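PDB 3GRA: transcriptional regulator, AraC family from Pseudomonas putida, which probably binds specific DNA sequences to regulate transcription, this chain being its DJ-1/PfpI-like domain without the helix-turn-helix DNA-binding part. Local coordinates for residues A[44-49]-A[87-92]; A[10-15]-A[19-24]; A[92-97]-A[102-107]; A[110-115]-A[136-141]; A[50-53]-A[57-60]. One frame throughout, in Å; residues are numbered along the deposited sequence.

The chain first closes a short loop at contact 2, where helix 18-34 folds back onto strand 6-12. Contact 1 then opens at the end of strand 39-45 and closes only at the start of helix 90-100. The hairpin of contact 5 is nested inside this long loop. Contact 3 follows at once and shares Arg92 with contact 1; it folds helix 90-100 onto strand 103-107. Contact 4 comes last and ties helix 110-117 to the end of helix 132-138. No loops cross. Contacts 1, 2 and 3 all reach the main sheet, Phe113 links contact 4 to contacts 1 and 2, and contacts 2 and 5 both touch the second subunit.

Contact 1 (A[44-49]-A[87-92]); sequences LSLDGD and YPELDR. With MG (magnesium ion), chain E; EDO (1,2-ethanediol), chain C; EDO (1,2-ethanediol), chain D.
Leu46 reaches across to Tyr87, Glu89 and Leu90 with one methyl group, CD1. The contact joins the two ends of a long excursion in the alpha/beta fold of the DJ-1/PfpI family, from just beyond strand 39-45 to the start of helix 90-100. The tight part is apolar. Leu46 CD1 lies 3.7 Å from Leu90 CD2, the two side chains meeting at about a right angle, and 3.8 Å from Tyr87 CD1, oblique to the ring. Leu46 CG stands anti to its carbonyl carbon (chi1 -64°), which carries both methyls toward Leu90. Phe113 packs on Tyr87 and Leu90, and Tyr87 OH is held by Glu14 N. With an alanine at this position, Tyr87 and Leu90 would probably lose their common neighbour, opening a gap between the loop after strand 39-45 and the turn leading into helix 90-100. The loose side is polar and more exposed: Glu89 OE2 borders the same methyl, 3.9 Å from Leu46 CD1. Beside Tyr87, an ethanediol, probably from the crystallisation liquor, accepts a nearly straight bond from Leu46 N at its O1. At the far end of 87-92, Asp91 OD2 binds magnesium at 2.1 Å, and five waters complete its shell.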
# COMPACT_ATOMS: atom_id res chain seq x y z
N LEU A 44 -6.84 10.98 2.78
CA LEU A 44 -8.11 11.69 2.64
C LEU A 44 -9.09 11.01 1.68
O LEU A 44 -8.69 10.38 0.70
CB LEU A 44 -7.85 13.13 2.16
CG LEU A 44 -7.01 14.13 2.97
CD1 LEU A 44 -6.98 15.45 2.19
CD2 LEU A 44 -7.59 14.36 4.36
N SER A 45 -10.38 11.15 1.97
CA SER A 45 -11.44 10.58 1.15
C SER A 45 -12.41 11.68 0.77
O SER A 45 -12.75 12.52 1.59
CB SER A 45 -12.21 9.51 1.91
OG SER A 45 -13.45 9.24 1.27
N LEU A 46 -12.86 11.66 -0.48
CA LEU A 46 -13.81 12.65 -0.96
C LEU A 46 -15.17 12.41 -0.32
O LEU A 46 -15.85 13.36 0.06
CB LEU A 46 -13.91 12.58 -2.49
CG LEU A 46 -12.59 12.95 -3.18
CD1 LEU A 46 -12.76 12.96 -4.68
CD2 LEU A 46 -12.13 14.33 -2.69
N ASP A 47 -15.58 11.16 -0.20
CA ASP A 47 -16.84 10.85 0.46
C ASP A 47 -16.72 9.61 1.33
O ASP A 47 -16.68 8.49 0.84
CB ASP A 47 -17.98 10.68 -0.57
CG ASP A 47 -17.85 9.41 -1.39
OD1 ASP A 47 -17.21 9.45 -2.47
OD2 ASP A 47 -18.39 8.36 -0.94
N GLY A 48 -16.66 9.84 2.64
CA GLY A 48 -16.55 8.73 3.58
C GLY A 48 -15.29 8.73 4.43
O GLY A 48 -14.41 9.59 4.28
N ASP A 49 -15.22 7.75 5.32
CA ASP A 49 -14.08 7.61 6.22
C ASP A 49 -13.37 6.31 5.88
O ASP A 49 -12.54 5.82 6.65
CB ASP A 49 -14.57 7.59 7.67
CG ASP A 49 -15.27 6.29 8.03
OD1 ASP A 49 -15.87 5.64 7.14
OD2 ASP A 49 -15.24 5.91 9.22
N TYR A 87 -15.30 12.06 -10.36
CA TYR A 87 -14.95 13.01 -9.32
C TYR A 87 -14.81 14.42 -9.88
O TYR A 87 -13.78 15.07 -9.68
CB TYR A 87 -13.63 12.58 -8.67
CG TYR A 87 -13.61 11.13 -8.22
CD1 TYR A 87 -14.45 10.70 -7.19
CD2 TYR A 87 -12.75 10.21 -8.80
CE1 TYR A 87 -14.42 9.38 -6.74
CE2 TYR A 87 -12.71 8.89 -8.37
CZ TYR A 87 -13.55 8.48 -7.34
OH TYR A 87 -13.49 7.17 -6.89
N PRO A 88 -15.84 14.91 -10.59
CA PRO A 88 -15.83 16.25 -11.18
C PRO A 88 -15.45 17.37 -10.21
O PRO A 88 -14.93 18.40 -10.62
CB PRO A 88 -17.26 16.42 -11.70
CG PRO A 88 -18.05 15.52 -10.81
CD PRO A 88 -17.18 14.30 -10.73
N GLU A 89 -15.72 17.16 -8.92
CA GLU A 89 -15.40 18.16 -7.92
C GLU A 89 -13.91 18.48 -7.86
O GLU A 89 -13.51 19.60 -7.48
CB GLU A 89 -15.85 17.67 -6.54
CG GLU A 89 -15.21 16.34 -6.18
CD GLU A 89 -15.82 15.71 -4.95
OE1 GLU A 89 -15.83 16.38 -3.90
OE2 GLU A 89 -16.28 14.56 -5.05
N LEU A 90 -13.09 17.50 -8.23
CA LEU A 90 -11.63 17.68 -8.16
C LEU A 90 -11.13 18.82 -9.02
O LEU A 90 -10.10 19.39 -8.74
CB LEU A 90 -10.93 16.38 -8.56
CG LEU A 90 -11.15 15.20 -7.64
CD1 LEU A 90 -10.45 13.97 -8.21
CD2 LEU A 90 -10.62 15.52 -6.25
N ASP A 91 -11.89 19.17 -10.05
CA ASP A 91 -11.46 20.26 -10.94
C ASP A 91 -11.27 21.62 -10.27
O ASP A 91 -10.19 22.17 -10.39
CB ASP A 91 -12.38 20.39 -12.14
CG ASP A 91 -12.22 19.23 -13.10
OD1 ASP A 91 -11.33 18.41 -12.87
OD2 ASP A 91 -12.99 19.14 -14.09
N ARG A 92 -12.29 22.17 -9.61
CA ARG A 92 -12.13 23.46 -8.97
C ARG A 92 -11.34 23.31 -7.68
O ARG A 92 -10.62 24.23 -7.27
CB ARG A 92 -13.48 24.13 -8.70
CG ARG A 92 -14.62 23.15 -8.57
CD ARG A 92 -15.95 23.88 -8.48
NE ARG A 92 -16.98 22.99 -7.96
CZ ARG A 92 -17.15 22.72 -6.67
NH1 ARG A 92 -16.36 23.27 -5.75
NH2 ARG A 92 -18.10 21.87 -6.29
MG MG E . -14.73 19.30 -15.20
C1 EDO C . -12.87 8.89 -3.35
O1 EDO C . -12.02 9.49 -2.37
C2 EDO C . -13.69 7.73 -2.71
O2 EDO C . -13.37 7.59 -1.31
C1 EDO D . -18.61 19.05 -9.16
O1 EDO D . -18.22 20.42 -8.92
C2 EDO D . -19.67 18.66 -8.12
O2 EDO D . -19.91 19.79 -7.27
O HOH W 1 -16.01 18.92 -13.62
O HOH W 2 -16.87 20.24 -15.75
O HOH W 3 -15.20 17.38 -15.57
O HOH W 4 -14.04 19.41 -17.13
O HOH W 5 -14.56 21.43 -14.72

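Contact 2 (A[10-15]-A[19-24]); sequences FILLEH and ASFTVA. With EDO (1,2-ethanediol), chain C.
Phe21 of helix 18-34 fits its ring into the corner made by Leu12, over one face, and Phe10, at the edge, both on strand 6-12. Strand and helix open a beta-alpha-beta unit of the DJ-1/PfpI fold, and they run nearly antiparallel, at 157°, with axes 11.0 Å apart. Large side chains have to span that distance. Phe10 and Leu12 alternate with Ile11 along the strand, so both point at the helix while Ile11 points away. Together they form the hollow that receives the Phe21 ring. Leu12 is the bump over the ring: its CD2 methyl sits over the middle of the Phe21 face, 3.7 Å from the centroid, in a CH-pi contact. Phe10 supplies the wall at the rim. The edge of Phe21 is turned toward the face of Phe10 in a T-shaped pair, with planes 75° apart and centroids separated by 5.2 Å. The Phe21 torsion explains the fit: CG lies anti to the backbone N (chi1 179°), which swings the ring across to the strand from a CB that does not aim at it directly. One turn further along the helix, Ala24 CB comes loosely up to the Phe10 ring, 4.4 Å from Phe10 CE1. Val76 and Cys78 of strand 74-78 also pack on Phe10. Leu57 of the second subunit also packs on Phe21, so this aromatic core reaches the dimer interface. Within the chain, the leading atom of the ring is Phe21 CE1, which presses against Phe10 at the root of its ring, 3.4 Å from Phe10 CG.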
# COMPACT_ATOMS: atom_id res chain seq x y z
N PHE A 10 -2.91 12.85 0.93
CA PHE A 10 -3.18 11.98 -0.19
C PHE A 10 -4.66 11.70 -0.37
O PHE A 10 -5.29 11.11 0.51
CB PHE A 10 -2.46 10.64 0.00
CG PHE A 10 -0.96 10.75 0.11
CD1 PHE A 10 -0.16 10.60 -1.01
CD2 PHE A 10 -0.36 10.97 1.36
CE1 PHE A 10 1.24 10.67 -0.90
CE2 PHE A 10 1.03 11.04 1.48
CZ PHE A 10 1.83 10.88 0.35
N ILE A 11 -5.22 12.11 -1.50
CA ILE A 11 -6.63 11.83 -1.76
C ILE A 11 -6.72 10.43 -2.34
O ILE A 11 -6.24 10.18 -3.45
CB ILE A 11 -7.25 12.85 -2.75
CG1 ILE A 11 -7.22 14.26 -2.15
CG2 ILE A 11 -8.70 12.48 -3.03
CD1 ILE A 11 -7.63 15.33 -3.10
N LEU A 12 -7.31 9.51 -1.59
CA LEU A 12 -7.42 8.12 -2.06
C LEU A 12 -8.74 7.93 -2.78
O LEU A 12 -9.81 8.06 -2.18
CB LEU A 12 -7.35 7.15 -0.88
CG LEU A 12 -6.18 7.28 0.12
CD1 LEU A 12 -6.31 6.19 1.17
CD2 LEU A 12 -4.82 7.16 -0.61
N LEU A 13 -8.66 7.66 -4.08
CA LEU A 13 -9.84 7.44 -4.90
C LEU A 13 -10.16 5.94 -4.88
O LEU A 13 -9.30 5.11 -4.55
CB LEU A 13 -9.57 7.88 -6.34
CG LEU A 13 -9.15 9.34 -6.58
CD1 LEU A 13 -9.02 9.60 -8.07
CD2 LEU A 13 -10.18 10.27 -5.97
N GLU A 14 -11.40 5.60 -5.23
CA GLU A 14 -11.78 4.20 -5.21
C GLU A 14 -10.87 3.39 -6.13
O GLU A 14 -10.55 3.82 -7.24
CB GLU A 14 -13.24 4.03 -5.64
CG GLU A 14 -13.94 2.87 -4.92
CD GLU A 14 -15.13 2.34 -5.69
OE1 GLU A 14 -14.96 1.97 -6.87
OE2 GLU A 14 -16.25 2.27 -5.12
N HIS A 15 -10.42 2.23 -5.64
CA HIS A 15 -9.55 1.32 -6.38
C HIS A 15 -8.14 1.89 -6.61
O HIS A 15 -7.48 1.55 -7.58
CB HIS A 15 -10.19 0.95 -7.73
CG HIS A 15 -11.60 0.47 -7.61
ND1 HIS A 15 -12.01 -0.40 -6.63
CD2 HIS A 15 -12.70 0.73 -8.36
CE1 HIS A 15 -13.30 -0.66 -6.76
NE2 HIS A 15 -13.74 0.02 -7.81
N ALA A 19 -0.06 -0.20 -3.62
CA ALA A 19 1.39 -0.28 -3.65
C ALA A 19 2.00 1.10 -3.93
O ALA A 19 3.08 1.42 -3.43
CB ALA A 19 1.84 -1.28 -4.72
N SER A 20 1.32 1.90 -4.74
CA SER A 20 1.81 3.23 -5.05
C SER A 20 1.72 4.06 -3.77
O SER A 20 2.68 4.72 -3.36
CB SER A 20 0.96 3.89 -6.15
OG SER A 20 1.23 3.31 -7.40
N PHE A 21 0.57 3.99 -3.13
CA PHE A 21 0.35 4.75 -1.91
C PHE A 21 1.24 4.34 -0.73
O PHE A 21 1.83 5.20 -0.08
CB PHE A 21 -1.11 4.66 -1.49
CG PHE A 21 -1.42 5.41 -0.23
CD1 PHE A 21 -1.18 6.78 -0.15
CD2 PHE A 21 -1.93 4.75 0.87
CE1 PHE A 21 -1.44 7.47 1.02
CE2 PHE A 21 -2.20 5.44 2.05
CZ PHE A 21 -1.96 6.79 2.13
N THR A 22 1.34 3.05 -0.47
CA THR A 22 2.14 2.57 0.65
C THR A 22 3.65 2.79 0.47
O THR A 22 4.35 3.07 1.45
CB THR A 22 1.88 1.08 0.94
OG1 THR A 22 2.30 0.29 -0.18
CG2 THR A 22 0.41 0.84 1.20
N VAL A 23 4.15 2.68 -0.75
CA VAL A 23 5.58 2.91 -0.93
C VAL A 23 5.89 4.41 -0.76
O VAL A 23 6.89 4.78 -0.15
CB VAL A 23 6.07 2.41 -2.30
CG1 VAL A 23 5.50 3.27 -3.42
CG2 VAL A 23 7.60 2.44 -2.33
N ALA A 24 5.03 5.28 -1.29
CA ALA A 24 5.27 6.71 -1.14
C ALA A 24 5.29 7.06 0.36
O ALA A 24 6.17 7.79 0.81
CB ALA A 24 4.20 7.51 -1.85
C1 EDO C . -12.87 8.89 -3.35
O1 EDO C . -12.02 9.49 -2.37
C2 EDO C . -13.69 7.73 -2.71
O2 EDO C . -13.37 7.59 -1.31

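Contact 3 (A[92-97]-A[102-107]); sequences RLLNDC and MALGGL. With EDO (1,2-ethanediol), chain D.
Met102, present as selenomethionine, runs alongside Cys97 where helix 90-100 turns back into strand 103-107. The backbone fixes the starting point: Met102 N donates to Cys97 O at 3.0 Å, almost along the line of the carbonyl. The side chain then leaves from the same place. Its CB lies against that oxygen, 3.1 Å from Cys97 O, and CG is still beside it at 3.7 Å from Cys97 O. With CG anti to the carbonyl carbon (chi1 -73°), the chain runs on along the cysteine. The selenium reaches the sulfur, Met102 SE to Cys97 SG being 3.6 Å, and touches Cys97 CB as well. SE is the atom nearest the Cys97 side chain; beyond it the chain bends at chi3 (57°) to the last methyl, CE. Two residues on, Leu104 points at the same side of the helix and splits its methyls between two partners. Its CD2 rests 3.8 Å from Cys97 CB, and its CD1 meets the backbone at Leu94 O, 3.4 Å away. Leu94 and Leu104 also approach each other through their side chains, more loosely. The contact forms the second half of the beta-alpha-beta crossover from strand 74-78 through helix 90-100 to strand 103-107. Leu75 of strand 74-78 packs on both Cys97 and Met102, while strand 103-107 lies in the main sheet between strands 74-78 and 155-158.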
# COMPACT_ATOMS: atom_id res chain seq x y z
N ARG A 92 -12.29 22.17 -9.61
CA ARG A 92 -12.13 23.46 -8.97
C ARG A 92 -11.34 23.31 -7.68
O ARG A 92 -10.62 24.23 -7.27
CB ARG A 92 -13.48 24.13 -8.70
CG ARG A 92 -14.62 23.15 -8.57
CD ARG A 92 -15.95 23.88 -8.48
NE ARG A 92 -16.98 22.99 -7.96
CZ ARG A 92 -17.15 22.72 -6.67
NH1 ARG A 92 -16.36 23.27 -5.75
NH2 ARG A 92 -18.10 21.87 -6.29
N LEU A 93 -11.43 22.14 -7.05
CA LEU A 93 -10.69 21.90 -5.82
C LEU A 93 -9.18 22.00 -6.07
O LEU A 93 -8.43 22.63 -5.30
CB LEU A 93 -11.00 20.51 -5.26
CG LEU A 93 -10.26 20.08 -3.99
CD1 LEU A 93 -10.77 20.87 -2.81
CD2 LEU A 93 -10.48 18.60 -3.77
N LEU A 94 -8.73 21.38 -7.15
CA LEU A 94 -7.31 21.39 -7.48
C LEU A 94 -6.90 22.75 -8.05
O LEU A 94 -5.78 23.21 -7.82
CB LEU A 94 -7.01 20.26 -8.47
CG LEU A 94 -7.21 18.86 -7.85
CD1 LEU A 94 -7.50 17.83 -8.94
CD2 LEU A 94 -5.98 18.47 -7.07
N ASN A 95 -7.82 23.38 -8.77
CA ASN A 95 -7.57 24.69 -9.35
C ASN A 95 -7.31 25.69 -8.20
O ASN A 95 -6.35 26.46 -8.23
CB ASN A 95 -8.78 25.11 -10.17
CG ASN A 95 -8.42 26.03 -11.32
OD1 ASN A 95 -8.10 27.20 -11.12
ND2 ASN A 95 -8.47 25.49 -12.54
N ASP A 96 -8.17 25.65 -7.18
CA ASP A 96 -8.04 26.53 -6.02
C ASP A 96 -6.78 26.19 -5.23
O ASP A 96 -6.14 27.08 -4.67
CB ASP A 96 -9.25 26.42 -5.10
CG ASP A 96 -10.54 26.89 -5.76
OD1 ASP A 96 -10.51 27.90 -6.50
OD2 ASP A 96 -11.59 26.25 -5.53
N CYS A 97 -6.44 24.91 -5.17
CA CYS A 97 -5.23 24.53 -4.45
C CYS A 97 -4.04 25.08 -5.23
O CYS A 97 -3.03 25.48 -4.65
CB CYS A 97 -5.14 23.00 -4.32
SG CYS A 97 -6.22 22.29 -3.04
N MSE A 102 -0.22 25.88 -3.57
CA MSE A 102 0.12 24.50 -3.25
C MSE A 102 0.79 23.74 -4.39
O MSE A 102 0.58 24.02 -5.56
CB MSE A 102 -1.13 23.70 -2.89
CG MSE A 102 -1.75 24.00 -1.54
SE MSE A 102 -3.12 22.84 -1.22
CE MSE A 102 -2.33 21.41 -1.36
N ALA A 103 1.62 22.76 -4.03
CA ALA A 103 2.23 21.90 -5.02
C ALA A 103 1.14 20.84 -5.16
O ALA A 103 0.38 20.62 -4.21
CB ALA A 103 3.53 21.29 -4.48
N LEU A 104 1.04 20.20 -6.32
CA LEU A 104 0.02 19.17 -6.53
C LEU A 104 0.63 17.92 -7.14
O LEU A 104 1.63 18.00 -7.86
CB LEU A 104 -1.09 19.70 -7.44
CG LEU A 104 -1.87 20.88 -6.89
CD1 LEU A 104 -2.89 21.35 -7.93
CD2 LEU A 104 -2.55 20.48 -5.58
N GLY A 105 0.03 16.77 -6.85
CA GLY A 105 0.56 15.51 -7.35
C GLY A 105 -0.42 14.42 -7.73
O GLY A 105 -1.63 14.55 -7.50
N GLY A 106 0.11 13.34 -8.30
CA GLY A 106 -0.71 12.21 -8.73
C GLY A 106 0.07 10.92 -8.89
O GLY A 106 1.16 10.91 -9.47
N LEU A 107 -0.49 9.82 -8.38
CA LEU A 107 0.14 8.50 -8.47
C LEU A 107 -0.70 7.61 -9.38
O LEU A 107 -1.93 7.69 -9.37
CB LEU A 107 0.27 7.86 -7.07
CG LEU A 107 0.94 8.72 -5.98
CD1 LEU A 107 0.95 7.93 -4.66
CD2 LEU A 107 2.39 9.11 -6.38
C1 EDO D . -18.61 19.05 -9.16
O1 EDO D . -18.22 20.42 -8.92
C2 EDO D . -19.67 18.66 -8.12
O2 EDO D . -19.91 19.79 -7.27

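Contact 4 (A[110-115]-A[136-141]); sequences GAWFLG and SERSPQ
Trp112 and Arg138 make a side-chain contact between helix 110-117 and the end of helix 132-138, and beside it a water bridges Gly115 O and Ser139 OG. In Trp112 a chi1 of -175° turns CG away from the backbone N and carries the indole toward the other helix. Arg138 comes in extended from CG to NE and meets the benzene part of the indole obliquely. Its NE lies 3.2 Å from Trp112 CZ2, and Arg138 CD is 3.5 Å from the same carbon. The guanidinium stands steeply to the ring, at 79°, with Trp112 CH2 over one of its faces, toward the rim. In this DJ-1/PfpI-like alpha/beta fold, helix 110-117 directly follows strand 103-107; in catalytic relatives the turn between such a strand and helix carries the nucleophile. Trp112 also packs on Leu85, and its CE3 lies over the Phe113 face. NE1 is buried here with no partner in the model. An alanine in place of Trp112 is likely to leave a gap beside Leu85 and the Arg138 chain free to turn. Further along, Gly115 and Ser139 bring their CA atoms to 5.7 Å. The water donates to Gly115 O at 2.8 Å and sits 2.6 Å from Ser139 OG, which is also hydrogen-bonded to Thr142 OG1.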
# COMPACT_ATOMS: atom_id res chain seq x y z
N GLY A 110 -3.30 9.62 -11.32
CA GLY A 110 -3.79 10.85 -10.71
C GLY A 110 -3.51 12.07 -11.57
O GLY A 110 -4.21 13.08 -11.50
N ALA A 111 -2.48 12.00 -12.40
CA ALA A 111 -2.15 13.11 -13.26
C ALA A 111 -3.28 13.36 -14.23
O ALA A 111 -3.47 14.48 -14.72
CB ALA A 111 -0.85 12.84 -14.01
N TRP A 112 -4.06 12.33 -14.53
CA TRP A 112 -5.20 12.54 -15.44
C TRP A 112 -6.11 13.63 -14.82
O TRP A 112 -6.56 14.54 -15.51
CB TRP A 112 -6.00 11.24 -15.61
CG TRP A 112 -7.11 11.37 -16.62
CD1 TRP A 112 -7.00 11.29 -17.98
CD2 TRP A 112 -8.49 11.64 -16.35
NE1 TRP A 112 -8.23 11.49 -18.57
CE2 TRP A 112 -9.17 11.70 -17.59
CE3 TRP A 112 -9.23 11.83 -15.17
CZ2 TRP A 112 -10.54 11.94 -17.69
CZ3 TRP A 112 -10.60 12.06 -15.27
CH2 TRP A 112 -11.24 12.12 -16.52
N PHE A 113 -6.33 13.54 -13.51
CA PHE A 113 -7.18 14.48 -12.78
C PHE A 113 -6.58 15.87 -12.71
O PHE A 113 -7.28 16.87 -12.83
CB PHE A 113 -7.44 13.92 -11.38
CG PHE A 113 -8.27 12.66 -11.38
CD1 PHE A 113 -9.65 12.71 -11.53
CD2 PHE A 113 -7.66 11.41 -11.24
CE1 PHE A 113 -10.41 11.54 -11.53
CE2 PHE A 113 -8.42 10.25 -11.24
CZ PHE A 113 -9.80 10.31 -11.38
N LEU A 114 -5.28 15.94 -12.49
CA LEU A 114 -4.60 17.23 -12.46
C LEU A 114 -4.69 17.81 -13.87
O LEU A 114 -4.77 19.02 -14.06
CB LEU A 114 -3.13 17.05 -12.07
CG LEU A 114 -2.80 16.86 -10.59
CD1 LEU A 114 -3.79 15.91 -9.93
CD2 LEU A 114 -1.37 16.35 -10.46
N GLY A 115 -4.69 16.93 -14.86
CA GLY A 115 -4.78 17.36 -16.24
C GLY A 115 -6.13 18.00 -16.55
O GLY A 115 -6.19 19.11 -17.09
N SER A 136 -3.82 13.56 -22.95
CA SER A 136 -3.35 14.42 -24.02
C SER A 136 -4.53 15.06 -24.74
O SER A 136 -4.47 16.22 -25.14
CB SER A 136 -2.53 13.61 -25.03
OG SER A 136 -1.37 13.04 -24.43
N GLU A 137 -5.61 14.29 -24.88
CA GLU A 137 -6.82 14.77 -25.54
C GLU A 137 -7.51 15.86 -24.74
O GLU A 137 -8.03 16.82 -25.30
CB GLU A 137 -7.79 13.60 -25.77
CG GLU A 137 -7.50 12.78 -27.02
CD GLU A 137 -8.19 11.42 -27.01
OE1 GLU A 137 -9.35 11.34 -26.57
OE2 GLU A 137 -7.56 10.44 -27.45
N ARG A 138 -7.51 15.71 -23.41
CA ARG A 138 -8.14 16.68 -22.53
C ARG A 138 -7.22 17.81 -22.09
O ARG A 138 -7.69 18.87 -21.67
CB ARG A 138 -8.68 15.98 -21.28
CG ARG A 138 -9.85 15.04 -21.53
CD ARG A 138 -10.12 14.20 -20.30
NE ARG A 138 -11.38 13.47 -20.38
CZ ARG A 138 -12.58 14.03 -20.25
NH1 ARG A 138 -12.69 15.33 -20.03
NH2 ARG A 138 -13.67 13.28 -20.33
N SER A 139 -5.91 17.60 -22.19
CA SER A 139 -4.97 18.63 -21.76
C SER A 139 -3.78 18.78 -22.71
O SER A 139 -2.65 18.42 -22.37
CB SER A 139 -4.47 18.30 -20.35
OG SER A 139 -3.97 19.46 -19.72
N PRO A 140 -4.02 19.34 -23.91
CA PRO A 140 -3.00 19.56 -24.93
C PRO A 140 -1.74 20.28 -24.43
O PRO A 140 -0.65 20.05 -24.95
CB PRO A 140 -3.74 20.37 -25.99
CG PRO A 140 -5.13 19.84 -25.89
CD PRO A 140 -5.34 19.80 -24.39
N GLN A 141 -1.89 21.15 -23.44
CA GLN A 141 -0.74 21.89 -22.91
C GLN A 141 0.12 21.09 -21.92
O GLN A 141 1.09 21.62 -21.39
CB GLN A 141 -1.19 23.19 -22.24
CG GLN A 141 -1.64 24.27 -23.21
CD GLN A 141 -1.94 25.59 -22.50
OE1 GLN A 141 -1.07 26.18 -21.87
NE2 GLN A 141 -3.18 26.04 -22.61
O HOH W 6 -4.05 20.83 -17.50

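Contact 5 (A[50-53]-A[57-60]); sequences RVLS and LELV
Arg50 and Glu58 both have CG anti to the carbonyl carbon, chi1 -64° in the arginine and -62° in the glutamate, and with a further bend at chi3 of Arg50 these torsions bring the charged ends together. The register of the beta hairpin puts both residues on one face. Arg50 turns one face of its guanidinium to the carboxylate, whose plane is inclined at 65°. Glu58 OE1 lies 2.9 Å from Arg50 NH1, but well out of the guanidinium plane. The salt bridge therefore rests on charge, with no N-H aimed at the oxygen. Leu52 shares this face and sets its CD1 against the aliphatic part of the glutamate. The hairpin itself is held by its backbone. Val51 and Leu59 form a hydrogen-bonded antiparallel pair, with Val51 N 3.1 Å from Leu59 O and Leu59 N 2.9 Å from Val51 O. Arg50 with Val60 and Leu52 with Glu58 are the non-hydrogen-bonded pairs on either side. Towards the turn, one residue grips Leu57 O twice. Ser53 N donates to Leu57 O at 2.8 Å, nearly on the carbonyl line, and Ser53 OG donates to Leu57 O at 2.9 Å, well off that line and tilted from the carbonyl plane; the hydroxyl also bonds to Leu55 N in the turn. The opposite face is apolar, and it meets the body of the domain. Val51 and Leu59 press on Leu12 of strand 6-12, and Leu59 also touches Met18 and Phe21 of helix 18-34. Outward, Glu58 and Val60 make backbone hydrogen bonds to the second subunit, whose Val60 packs on Arg50.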
# COMPACT_ATOMS: atom_id res chain seq x y z
N ARG A 50 -13.72 5.75 4.73
CA ARG A 50 -13.13 4.50 4.26
C ARG A 50 -13.00 4.49 2.74
O ARG A 50 -13.91 4.91 2.03
CB ARG A 50 -13.97 3.29 4.70
CG ARG A 50 -14.05 3.07 6.20
CD ARG A 50 -14.64 1.70 6.51
NE ARG A 50 -15.96 1.52 5.91
CZ ARG A 50 -16.62 0.37 5.88
NH1 ARG A 50 -16.09 -0.72 6.42
NH2 ARG A 50 -17.82 0.31 5.32
N VAL A 51 -11.87 4.00 2.25
CA VAL A 51 -11.65 3.93 0.81
C VAL A 51 -11.15 2.54 0.44
O VAL A 51 -10.29 1.97 1.10
CB VAL A 51 -10.59 4.96 0.37
CG1 VAL A 51 -10.49 4.96 -1.15
CG2 VAL A 51 -10.97 6.34 0.88
N LEU A 52 -11.72 1.99 -0.62
CA LEU A 52 -11.34 0.67 -1.09
C LEU A 52 -10.15 0.78 -2.03
O LEU A 52 -10.13 1.64 -2.92
CB LEU A 52 -12.51 0.03 -1.83
CG LEU A 52 -12.21 -1.36 -2.38
CD1 LEU A 52 -12.06 -2.36 -1.23
CD2 LEU A 52 -13.33 -1.79 -3.33
N SER A 53 -9.17 -0.09 -1.83
CA SER A 53 -7.97 -0.11 -2.67
C SER A 53 -8.10 -1.23 -3.70
O SER A 53 -9.04 -2.04 -3.65
CB SER A 53 -6.74 -0.37 -1.82
OG SER A 53 -6.76 -1.70 -1.36
N LEU A 57 -8.79 -4.26 0.05
CA LEU A 57 -8.72 -3.74 1.40
C LEU A 57 -9.18 -2.29 1.49
O LEU A 57 -8.99 -1.51 0.56
CB LEU A 57 -7.29 -3.82 1.93
CG LEU A 57 -6.70 -5.13 2.46
CD1 LEU A 57 -7.37 -6.36 1.87
CD2 LEU A 57 -5.22 -5.11 2.14
N GLU A 58 -9.78 -1.94 2.62
CA GLU A 58 -10.24 -0.59 2.87
C GLU A 58 -9.31 0.07 3.88
O GLU A 58 -8.89 -0.57 4.85
CB GLU A 58 -11.66 -0.60 3.42
CG GLU A 58 -12.70 -1.19 2.49
CD GLU A 58 -14.11 -0.99 3.02
OE1 GLU A 58 -14.38 -1.42 4.16
OE2 GLU A 58 -14.94 -0.41 2.30
N LEU A 59 -8.97 1.34 3.66
CA LEU A 59 -8.13 2.09 4.58
C LEU A 59 -8.97 3.17 5.24
O LEU A 59 -9.84 3.76 4.59
CB LEU A 59 -6.98 2.80 3.85
CG LEU A 59 -5.74 2.03 3.47
CD1 LEU A 59 -6.08 1.02 2.42
CD2 LEU A 59 -4.69 3.00 2.98
N VAL A 60 -8.71 3.44 6.51
CA VAL A 60 -9.45 4.49 7.17
C VAL A 60 -8.83 5.81 6.70
O VAL A 60 -7.60 5.92 6.58
CB VAL A 60 -9.35 4.38 8.72
CG1 VAL A 60 -10.14 5.53 9.37
CG2 VAL A 60 -9.92 3.02 9.18